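PDB 6QE6: tRNA (Adenine(22)-N(1))-methyltransferase from Mycoplasma capricolum subsp. capricolum, which probably methylates N1 of adenine 22 in tRNA, and is captured here with the cofactor product S-adenosyl-L-homocysteine bound. Local coordinates for residues Gln118-Ile123 / Tyr134-Asn139; Lys125-Lys130 / Ile174-Tyr179; Arg146-Ala149 / Asn153-Ile156. All coordinates share one frame; numbering follows the deposited sequence.

Contact 1. Residues Gln118-Ile123 / Tyr134-Asn139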
loop_
_atom_site.group_PDB
_atom_site.type_symbol
_atom_site.label_atom_id
_atom_site.label_comp_id
_atom_site.label_asym_id
_atom_site.label_seq_id
_atom_site.Cartn_x
_atom_site.Cartn_y
_atom_site.Cartn_z
ATOM N N GLN A 118 -5.319 -2.224 -8.140
ATOM C CA GLN A 118 -6.258 -3.234 -8.611
ATOM C C GLN A 118 -5.889 -4.609 -8.066
ATOM O O GLN A 118 -6.715 -5.279 -7.432
ATOM C CB GLN A 118 -6.274 -3.237 -10.133
ATOM C CG GLN A 118 -7.622 -3.452 -10.769
ATOM C CD GLN A 118 -7.713 -2.747 -12.110
ATOM O OE1 GLN A 118 -8.294 -1.661 -12.214
ATOM N NE2 GLN A 118 -7.099 -3.341 -13.136
ATOM N N THR A 119 -4.629 -5.024 -8.268
ATOM C CA THR A 119 -4.143 -6.288 -7.709
ATOM C C THR A 119 -4.323 -6.336 -6.198
ATOM O O THR A 119 -4.713 -7.370 -5.643
ATOM C CB THR A 119 -2.663 -6.478 -8.049
ATOM O OG1 THR A 119 -2.452 -6.216 -9.438
ATOM C CG2 THR A 119 -2.200 -7.907 -7.712
ATOM N N ILE A 120 -4.023 -5.225 -5.520
ATOM C CA ILE A 120 -4.064 -5.190 -4.067
ATOM C C ILE A 120 -5.494 -5.342 -3.573
ATOM O O ILE A 120 -5.771 -6.112 -2.648
ATOM C CB ILE A 120 -3.420 -3.893 -3.553
ATOM C CG1 ILE A 120 -1.900 -3.941 -3.746
ATOM C CG2 ILE A 120 -3.752 -3.708 -2.092
ATOM C CD1 ILE A 120 -1.245 -2.611 -3.595
ATOM N N LEU A 121 -6.428 -4.613 -4.192
ATOM C CA LEU A 121 -7.825 -4.722 -3.798
ATOM C C LEU A 121 -8.321 -6.158 -3.933
ATOM O O LEU A 121 -9.040 -6.652 -3.060
ATOM C CB LEU A 121 -8.677 -3.766 -4.630
ATOM C CG LEU A 121 -10.193 -3.747 -4.393
ATOM C CD1 LEU A 121 -10.519 -3.250 -2.999
ATOM C CD2 LEU A 121 -10.884 -2.871 -5.439
ATOM N N GLU A 122 -7.933 -6.850 -5.009
ATOM C CA GLU A 122 -8.350 -8.240 -5.183
ATOM C C GLU A 122 -7.783 -9.137 -4.084
ATOM O O GLU A 122 -8.482 -10.011 -3.561
ATOM C CB GLU A 122 -7.924 -8.746 -6.565
ATOM C CG GLU A 122 -7.847 -10.291 -6.694
ATOM C CD GLU A 122 -6.397 -10.869 -6.566
ATOM O OE1 GLU A 122 -5.413 -10.184 -7.002
ATOM O OE2 GLU A 122 -6.252 -12.019 -6.044
ATOM N N ILE A 123 -6.510 -8.948 -3.731
ATOM C CA ILE A 123 -5.943 -9.667 -2.591
ATOM C C ILE A 123 -6.755 -9.404 -1.327
ATOM O O ILE A 123 -6.983 -10.315 -0.514
ATOM C CB ILE A 123 -4.468 -9.279 -2.411
ATOM C CG1 ILE A 123 -3.664 -9.774 -3.621
ATOM C CG2 ILE A 123 -3.918 -9.797 -1.057
ATOM C CD1 ILE A 123 -2.182 -9.506 -3.517
ATOM N N TYR A 134 -2.983 -3.423 7.889
ATOM C CA TYR A 134 -2.304 -3.464 6.612
ATOM C C TYR A 134 -1.400 -2.255 6.512
ATOM O O TYR A 134 -1.776 -1.154 6.928
ATOM C CB TYR A 134 -3.284 -3.460 5.440
ATOM C CG TYR A 134 -4.082 -4.728 5.333
ATOM C CD1 TYR A 134 -3.583 -5.823 4.637
ATOM C CD2 TYR A 134 -5.330 -4.840 5.943
ATOM C CE1 TYR A 134 -4.298 -6.987 4.546
ATOM C CE2 TYR A 134 -6.056 -6.002 5.850
ATOM C CZ TYR A 134 -5.541 -7.070 5.153
ATOM O OH TYR A 134 -6.268 -8.231 5.056
ATOM N N ILE A 135 -0.209 -2.465 5.971
ATOM C CA ILE A 135 0.562 -1.383 5.383
ATOM C C ILE A 135 0.726 -1.710 3.910
ATOM O O ILE A 135 1.320 -2.736 3.557
ATOM C CB ILE A 135 1.921 -1.193 6.065
ATOM C CG1 ILE A 135 1.727 -1.036 7.578
ATOM C CG2 ILE A 135 2.663 -0.002 5.426
ATOM C CD1 ILE A 135 3.004 -1.085 8.336
ATOM N N ILE A 136 0.203 -0.842 3.055
ATOM C CA ILE A 136 0.248 -1.035 1.616
ATOM C C ILE A 136 1.078 0.078 0.983
ATOM O O ILE A 136 0.966 1.250 1.356
ATOM C CB ILE A 136 -1.177 -1.086 1.040
ATOM C CG1 ILE A 136 -1.863 -2.369 1.539
ATOM C CG2 ILE A 136 -1.150 -0.965 -0.477
ATOM C CD1 ILE A 136 -3.339 -2.213 1.818
ATOM N N CYS A 137 1.939 -0.305 0.046
ATOM C CA CYS A 137 2.727 0.627 -0.757
ATOM C C CYS A 137 2.395 0.336 -2.220
ATOM O O CYS A 137 3.084 -0.440 -2.885
ATOM C CB CYS A 137 4.232 0.485 -0.459
ATOM S SG CYS A 137 5.251 1.709 -1.299
ATOM N N SER A 138 1.327 0.952 -2.711
ATOM C CA SER A 138 0.867 0.742 -4.079
ATOM C C SER A 138 1.625 1.633 -5.054
ATOM O O SER A 138 2.029 2.755 -4.727
ATOM C CB SER A 138 -0.628 1.030 -4.185
ATOM O OG SER A 138 -1.115 0.704 -5.468
ATOM N N ASN A 139 1.811 1.133 -6.270
ATOM C CA ASN A 139 2.415 1.940 -7.324
ATOM C C ASN A 139 1.377 2.551 -8.258
ATOM O O ASN A 139 1.734 3.039 -9.335
ATOM C CB ASN A 139 3.442 1.121 -8.113
ATOM C CG ASN A 139 2.862 -0.144 -8.682
ATOM O OD1 ASN A 139 1.724 -0.152 -9.163
ATOM N ND2 ASN A 139 3.643 -1.231 -8.648
#
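Ile120, on helix 117-124, meets strand 133-138 mainly through one methyl. Its CD1 lies 3.5 Å from CG2 of Ile136 and 3.7 Å from CB of Ser138, touching two residues whose side chains leave the strand toward the helix. The two isoleucine side chains run antiparallel past one another, and the second branch follows more loosely, with Ile120 CG2 4.1 Å from Ile136 CG2. With chi2 near anti (166°), Ile120 CD1 extends away from its own backbone and spans the gap between helix and strand, whose closest CA atoms, those of Ile120 and Ser138, are 7.7 Å apart. Ile136 presents CG2, the branch anti to its backbone N. Ser138 OG also comes within 3.8 Å of Ile120 CD1, but OG is hydrogen-bonded to Thr140 O and Ser117 OG. Around this core, Leu145 of helix 143-151 touches both isoleucines, while Ile112 and Leu115 of strand 109-115 close on Ile120. The helix thereby lies against the sheet as the connection of a beta-alpha-beta crossover between parallel strands 109-115 and 133-138, in the Rossmann-like methyltransferase fold. Ile123, further along the helix, touches S-adenosyl-L-homocysteine. No hydrogen bond crosses the contact, which implies that helix and strand are held here by dispersion and by the exclusion of water from buried methyl groups.

Contact 2. Residues Lys125-Lys130 / Ile174-Tyr179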
loop_
_atom_site.group_PDB
_atom_site.type_symbol
_atom_site.label_atom_id
_atom_site.label_comp_id
_atom_site.label_asym_id
_atom_site.label_seq_id
_atom_site.Cartn_x
_atom_site.Cartn_y
_atom_site.Cartn_z
ATOM N N LYS A 125 -9.836 -9.124 -0.941
ATOM C CA LYS A 125 -11.061 -9.919 -0.856
ATOM C C LYS A 125 -10.941 -11.063 0.154
ATOM O O LYS A 125 -11.952 -11.481 0.740
ATOM C CB LYS A 125 -11.449 -10.468 -2.236
ATOM C CG LYS A 125 -11.826 -9.387 -3.269
ATOM C CD LYS A 125 -12.718 -8.299 -2.638
ATOM C CE LYS A 125 -12.303 -6.873 -3.059
ATOM N NZ LYS A 125 -12.593 -6.535 -4.511
ATOM N N ASN A 126 -9.729 -11.577 0.381
ATOM C CA ASN A 126 -9.493 -12.627 1.364
ATOM C C ASN A 126 -8.984 -12.081 2.691
ATOM O O ASN A 126 -8.238 -12.771 3.398
ATOM C CB ASN A 126 -8.513 -13.661 0.825
ATOM C CG ASN A 126 -9.161 -14.591 -0.154
ATOM O OD1 ASN A 126 -10.351 -14.859 -0.052
ATOM N ND2 ASN A 126 -8.393 -15.080 -1.122
ATOM N N ASP A 127 -9.366 -10.856 3.044
ATOM C CA ASP A 127 -9.070 -10.357 4.378
ATOM C C ASP A 127 -9.656 -11.311 5.416
ATOM O O ASP A 127 -10.717 -11.907 5.217
ATOM C CB ASP A 127 -9.627 -8.939 4.544
ATOM C CG ASP A 127 -9.243 -8.291 5.879
ATOM O OD1 ASP A 127 -8.143 -8.565 6.417
ATOM O OD2 ASP A 127 -10.059 -7.486 6.385
ATOM N N HIS A 128 -8.950 -11.464 6.524
ATOM C CA HIS A 128 -9.240 -12.503 7.491
ATOM C C HIS A 128 -9.146 -11.890 8.877
ATOM O O HIS A 128 -8.428 -10.905 9.090
ATOM C CB HIS A 128 -8.263 -13.680 7.304
ATOM C CG HIS A 128 -8.668 -14.937 8.007
ATOM N ND1 HIS A 128 -8.518 -15.111 9.370
ATOM C CD2 HIS A 128 -9.174 -16.101 7.531
ATOM C CE1 HIS A 128 -8.946 -16.315 9.706
ATOM N NE2 HIS A 128 -9.348 -16.936 8.610
ATOM N N GLN A 129 -9.894 -12.469 9.817
ATOM C CA GLN A 129 -9.925 -11.929 11.167
ATOM C C GLN A 129 -8.597 -12.118 11.901
ATOM O O GLN A 129 -8.356 -11.440 12.906
ATOM C CB GLN A 129 -11.083 -12.558 11.941
ATOM C CG GLN A 129 -10.696 -13.777 12.767
ATOM C CD GLN A 129 -10.214 -13.398 14.169
ATOM O OE1 GLN A 129 -10.639 -12.372 14.718
ATOM N NE2 GLN A 129 -9.309 -14.214 14.745
ATOM N N LYS A 130 -7.720 -13.004 11.414
ATOM C CA LYS A 130 -6.373 -13.113 11.966
ATOM C C LYS A 130 -5.535 -11.855 11.758
ATOM O O LYS A 130 -4.527 -11.677 12.451
ATOM C CB LYS A 130 -5.638 -14.293 11.335
ATOM C CG LYS A 130 -6.198 -15.656 11.700
ATOM C CD LYS A 130 -5.428 -16.735 10.992
ATOM C CE LYS A 130 -5.818 -18.098 11.490
ATOM N NZ LYS A 130 -4.951 -19.160 10.917
ATOM N N ILE A 174 -3.767 0.804 7.251
ATOM C CA ILE A 174 -5.148 0.553 7.631
ATOM C C ILE A 174 -5.147 -0.207 8.952
ATOM O O ILE A 174 -4.539 -1.285 9.052
ATOM C CB ILE A 174 -5.897 -0.221 6.536
ATOM C CG1 ILE A 174 -5.879 0.583 5.233
ATOM C CG2 ILE A 174 -7.331 -0.540 6.969
ATOM C CD1 ILE A 174 -6.375 -0.196 4.044
ATOM N N ASN A 175 -5.804 0.374 9.970
ATOM C CA ASN A 175 -5.958 -0.221 11.297
ATOM C C ASN A 175 -7.391 -0.714 11.451
ATOM O O ASN A 175 -8.308 0.090 11.671
ATOM C CB ASN A 175 -5.630 0.786 12.398
ATOM C CG ASN A 175 -5.733 0.178 13.805
ATOM O OD1 ASN A 175 -6.071 -1.000 13.966
ATOM N ND2 ASN A 175 -5.421 0.981 14.828
ATOM N N LYS A 176 -7.568 -2.040 11.386
ATOM C CA LYS A 176 -8.904 -2.630 11.381
ATOM C C LYS A 176 -9.595 -2.530 12.730
ATOM O O LYS A 176 -10.818 -2.685 12.799
ATOM C CB LYS A 176 -8.842 -4.099 10.945
ATOM C CG LYS A 176 -8.379 -4.287 9.507
ATOM C CD LYS A 176 -8.039 -5.737 9.228
ATOM C CE LYS A 176 -9.272 -6.610 9.406
ATOM N NZ LYS A 176 -8.953 -8.038 9.127
ATOM N N ASN A 177 -8.858 -2.242 13.793
ATOM C CA ASN A 177 -9.441 -2.200 15.122
ATOM C C ASN A 177 -9.862 -0.799 15.535
ATOM O O ASN A 177 -10.260 -0.594 16.691
ATOM C CB ASN A 177 -8.463 -2.795 16.132
ATOM C CG ASN A 177 -8.343 -4.289 15.976
ATOM O OD1 ASN A 177 -9.333 -5.022 16.120
ATOM N ND2 ASN A 177 -7.139 -4.758 15.644
ATOM N N LYS A 178 -9.776 0.168 14.628
ATOM C CA LYS A 178 -10.285 1.500 14.880
ATOM C C LYS A 178 -11.225 1.890 13.747
ATOM O O LYS A 178 -11.139 1.361 12.633
ATOM C CB LYS A 178 -9.149 2.507 15.063
ATOM C CG LYS A 178 -8.337 2.272 16.338
ATOM C CD LYS A 178 -7.459 3.472 16.689
ATOM C CE LYS A 178 -6.706 3.254 18.010
ATOM N NZ LYS A 178 -5.219 3.010 17.840
ATOM N N TYR A 179 -12.167 2.770 14.076
ATOM C CA TYR A 179 -13.198 3.206 13.153
ATOM C C TYR A 179 -12.628 4.090 12.050
ATOM O O TYR A 179 -11.705 4.882 12.264
ATOM C CB TYR A 179 -14.282 3.982 13.913
ATOM C CG TYR A 179 -15.211 3.094 14.704
ATOM C CD1 TYR A 179 -15.643 1.878 14.179
ATOM C CD2 TYR A 179 -15.654 3.461 15.974
ATOM C CE1 TYR A 179 -16.487 1.047 14.904
ATOM C CE2 TYR A 179 -16.511 2.642 16.700
ATOM C CZ TYR A 179 -16.925 1.437 16.158
ATOM O OH TYR A 179 -17.775 0.605 16.853
#
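Lys176 and Gln129 have the closest CA atoms of the two segments, still 9.4 Å apart, so a long side chain must bridge the gap. The contact is a salt bridge at one end of the Rossmann-like sheet, joining the loop after helix 117-124 to the type I beta turn Asn175-Lys178 at the end region of strand 168-175. Asp127 and Lys176 reach out to meet head-on across the gap. Lys176 NZ lies 2.9 Å from Asp127 OD1, on the syn side and 27° out of the carboxylate plane; a weak second bond runs from NZ to Asp127 OD2 at 3.0 Å. The lysine chain bends at chi3 (62°), and its CE comes within 3.2 Å of Asp127 OD2. His128 O is equally near Lys176 NZ, but the angle is too poor for a hydrogen bond; the ammonium instead finds another acceptor in Ile131 O. Tyr134 OH is a further partner of Asp127 OD1, though modelled unusually close, so its exact geometry is doubtful. The nearby positive charge would be expected to favour the ionised carboxylate. Each backbone is braced locally. In the turn, Asn175 OD1 accepts from Asn177 N at 3.1 Å, an Asx turn. In the loop, Lys130 N donates to His128 ND1 over 3.0 Å, nearly straight at 169° and close to the plane of the imidazole ring.

Contact 3. Residues Arg146-Ala149 / Asn153-Ile156; sequences RLWA and NYLI
Ala149 and Ile156 form the apolar centre, with Ala149 CB 3.7 Å from Ile156 CG1, where helix 143-151 packs against the strand that follows it. A Schellman motif turns the chain between them: Asn153, with positive phi, is the first residue to leave the helix. Ile156 CD1 reaches back toward the preceding turn, 3.7 Å from Arg146 CG, the two side chains roughly perpendicular. Towards the other end, Tyr154 and Trp148 make an offset edge-to-face pair. The edge of the tyrosine is directed at the face of the six-membered indole ring, with centroids 5.3 Å apart and planes at 64°; Tyr154 CE2 and Trp148 CH2 approach to 3.6 Å. With CG anti to the backbone N (chi1 -177°), the Trp148 ring reaches forward toward Tyr154, and Leu121 and Leu124 of helix 117-124 and Ile174 of strand 168-175 also touch it. Further out, Tyr154 N donates to Ala149 O at 2.9 Å, the 6→1 bond of the Schellman motif, with an N-H...O angle of 161° and the donor tilted 26° from the carbonyl plane. Asn153 OD1 accepts from Ser180 N. On the polar side of the contact, the buried Arg146 guanidinium is held by several partners: NH1 forms a salt bridge with Glu159 OE2, NH2 a weak hydrogen bond with Glu189 O, and NE donates to Ile188 O.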
loop_
_atom_site.group_PDB
_atom_site.type_symbol
_atom_site.label_atom_id
_atom_site.label_comp_id
_atom_site.label_asym_id
_atom_site.label_seq_id
_atom_site.Cartn_x
_atom_site.Cartn_y
_atom_site.Cartn_z
ATOM N N ARG A 146 -8.958 3.230 -0.364
ATOM C CA ARG A 146 -9.553 4.062 0.670
ATOM C C ARG A 146 -11.054 3.793 0.778
ATOM O O ARG A 146 -11.607 3.744 1.883
ATOM C CB ARG A 146 -9.256 5.538 0.382
ATOM C CG ARG A 146 -7.803 5.938 0.708
ATOM C CD ARG A 146 -7.528 7.451 0.646
ATOM N NE ARG A 146 -7.547 7.866 -0.737
ATOM C CZ ARG A 146 -6.487 8.228 -1.453
ATOM N NH1 ARG A 146 -5.270 8.285 -0.924
ATOM N NH2 ARG A 146 -6.671 8.556 -2.716
ATOM N N LEU A 147 -11.718 3.591 -0.364
ATOM C CA LEU A 147 -13.124 3.210 -0.375
ATOM C C LEU A 147 -13.334 1.904 0.372
ATOM O O LEU A 147 -14.290 1.754 1.140
ATOM C CB LEU A 147 -13.592 3.066 -1.823
ATOM C CG LEU A 147 -15.006 3.438 -2.273
ATOM C CD1 LEU A 147 -15.604 4.565 -1.430
ATOM C CD2 LEU A 147 -14.939 3.854 -3.747
ATOM N N TRP A 148 -12.447 0.943 0.133
ATOM C CA TRP A 148 -12.479 -0.314 0.851
ATOM C C TRP A 148 -12.384 -0.090 2.356
ATOM O O TRP A 148 -13.221 -0.589 3.119
ATOM C CB TRP A 148 -11.345 -1.203 0.359
ATOM C CG TRP A 148 -11.346 -2.532 0.997
ATOM C CD1 TRP A 148 -12.123 -3.601 0.659
ATOM C CD2 TRP A 148 -10.536 -2.952 2.100
ATOM N NE1 TRP A 148 -11.843 -4.665 1.486
ATOM C CE2 TRP A 148 -10.874 -4.293 2.381
ATOM C CE3 TRP A 148 -9.558 -2.328 2.879
ATOM C CZ2 TRP A 148 -10.250 -5.031 3.399
ATOM C CZ3 TRP A 148 -8.948 -3.058 3.894
ATOM C CH2 TRP A 148 -9.302 -4.399 4.145
ATOM N N ALA A 149 -11.384 0.676 2.803
ATOM C CA ALA A 149 -11.266 0.953 4.234
ATOM C C ALA A 149 -12.519 1.632 4.765
ATOM O O ALA A 149 -13.040 1.251 5.812
ATOM C CB ALA A 149 -10.035 1.814 4.534
ATOM N N ASN A 153 -15.379 0.426 7.493
ATOM C CA ASN A 153 -15.244 1.194 8.734
ATOM C C ASN A 153 -13.910 0.901 9.437
ATOM O O ASN A 153 -13.833 0.823 10.662
ATOM C CB ASN A 153 -16.430 0.944 9.667
ATOM C CG ASN A 153 -16.785 2.151 10.510
ATOM O OD1 ASN A 153 -16.074 3.158 10.507
ATOM N ND2 ASN A 153 -17.896 2.052 11.254
ATOM N N TYR A 154 -12.851 0.757 8.652
ATOM C CA TYR A 154 -11.492 0.645 9.161
ATOM C C TYR A 154 -10.821 2.017 9.143
ATOM O O TYR A 154 -11.017 2.810 8.219
ATOM C CB TYR A 154 -10.669 -0.335 8.317
ATOM C CG TYR A 154 -11.201 -1.750 8.233
ATOM C CD1 TYR A 154 -11.911 -2.325 9.292
ATOM C CD2 TYR A 154 -10.964 -2.530 7.100
ATOM C CE1 TYR A 154 -12.385 -3.634 9.214
ATOM C CE2 TYR A 154 -11.433 -3.848 7.010
ATOM C CZ TYR A 154 -12.140 -4.392 8.065
ATOM O OH TYR A 154 -12.602 -5.690 7.963
ATOM N N LEU A 155 -10.008 2.276 10.157
ATOM C CA LEU A 155 -9.207 3.481 10.193
ATOM C C LEU A 155 -8.127 3.453 9.112
ATOM O O LEU A 155 -7.457 2.435 8.899
ATOM C CB LEU A 155 -8.568 3.631 11.564
ATOM C CG LEU A 155 -7.632 4.827 11.700
ATOM C CD1 LEU A 155 -8.363 6.141 11.394
ATOM C CD2 LEU A 155 -7.016 4.838 13.096
ATOM N N ILE A 156 -7.975 4.578 8.415
ATOM C CA ILE A 156 -6.780 4.855 7.631
ATOM C C ILE A 156 -5.834 5.611 8.566
ATOM O O ILE A 156 -5.970 6.821 8.774
ATOM C CB ILE A 156 -7.116 5.635 6.355
ATOM C CG1 ILE A 156 -8.020 4.778 5.469
ATOM C CG2 ILE A 156 -5.865 5.971 5.588
ATOM C CD1 ILE A 156 -8.671 5.519 4.310
#

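In the fold
The three contacts follow one half of the methyltransferase fold and share its mixed sheet. Contact 1 and contact 3 come in series along the chain, whereas contact 2 begins between the segments of contact 1 and closes only after contact 3 is complete. Contact 1 lies deepest, its centre about 13 Å from those of the other two, which are about 9 Å apart. Strands 133-138, 168-175 and 155-163 lie side by side, linking all three: Tyr134 pairs by backbone with Ile174, and Leu155 with Asn175 and Lys178. Thus helix 117-124, edge strand 155-163 and the surface salt bridge are tied to the same sheet, and of the residues in the three contacts only Ile123 reaches the S-adenosyl-L-homocysteine pocket.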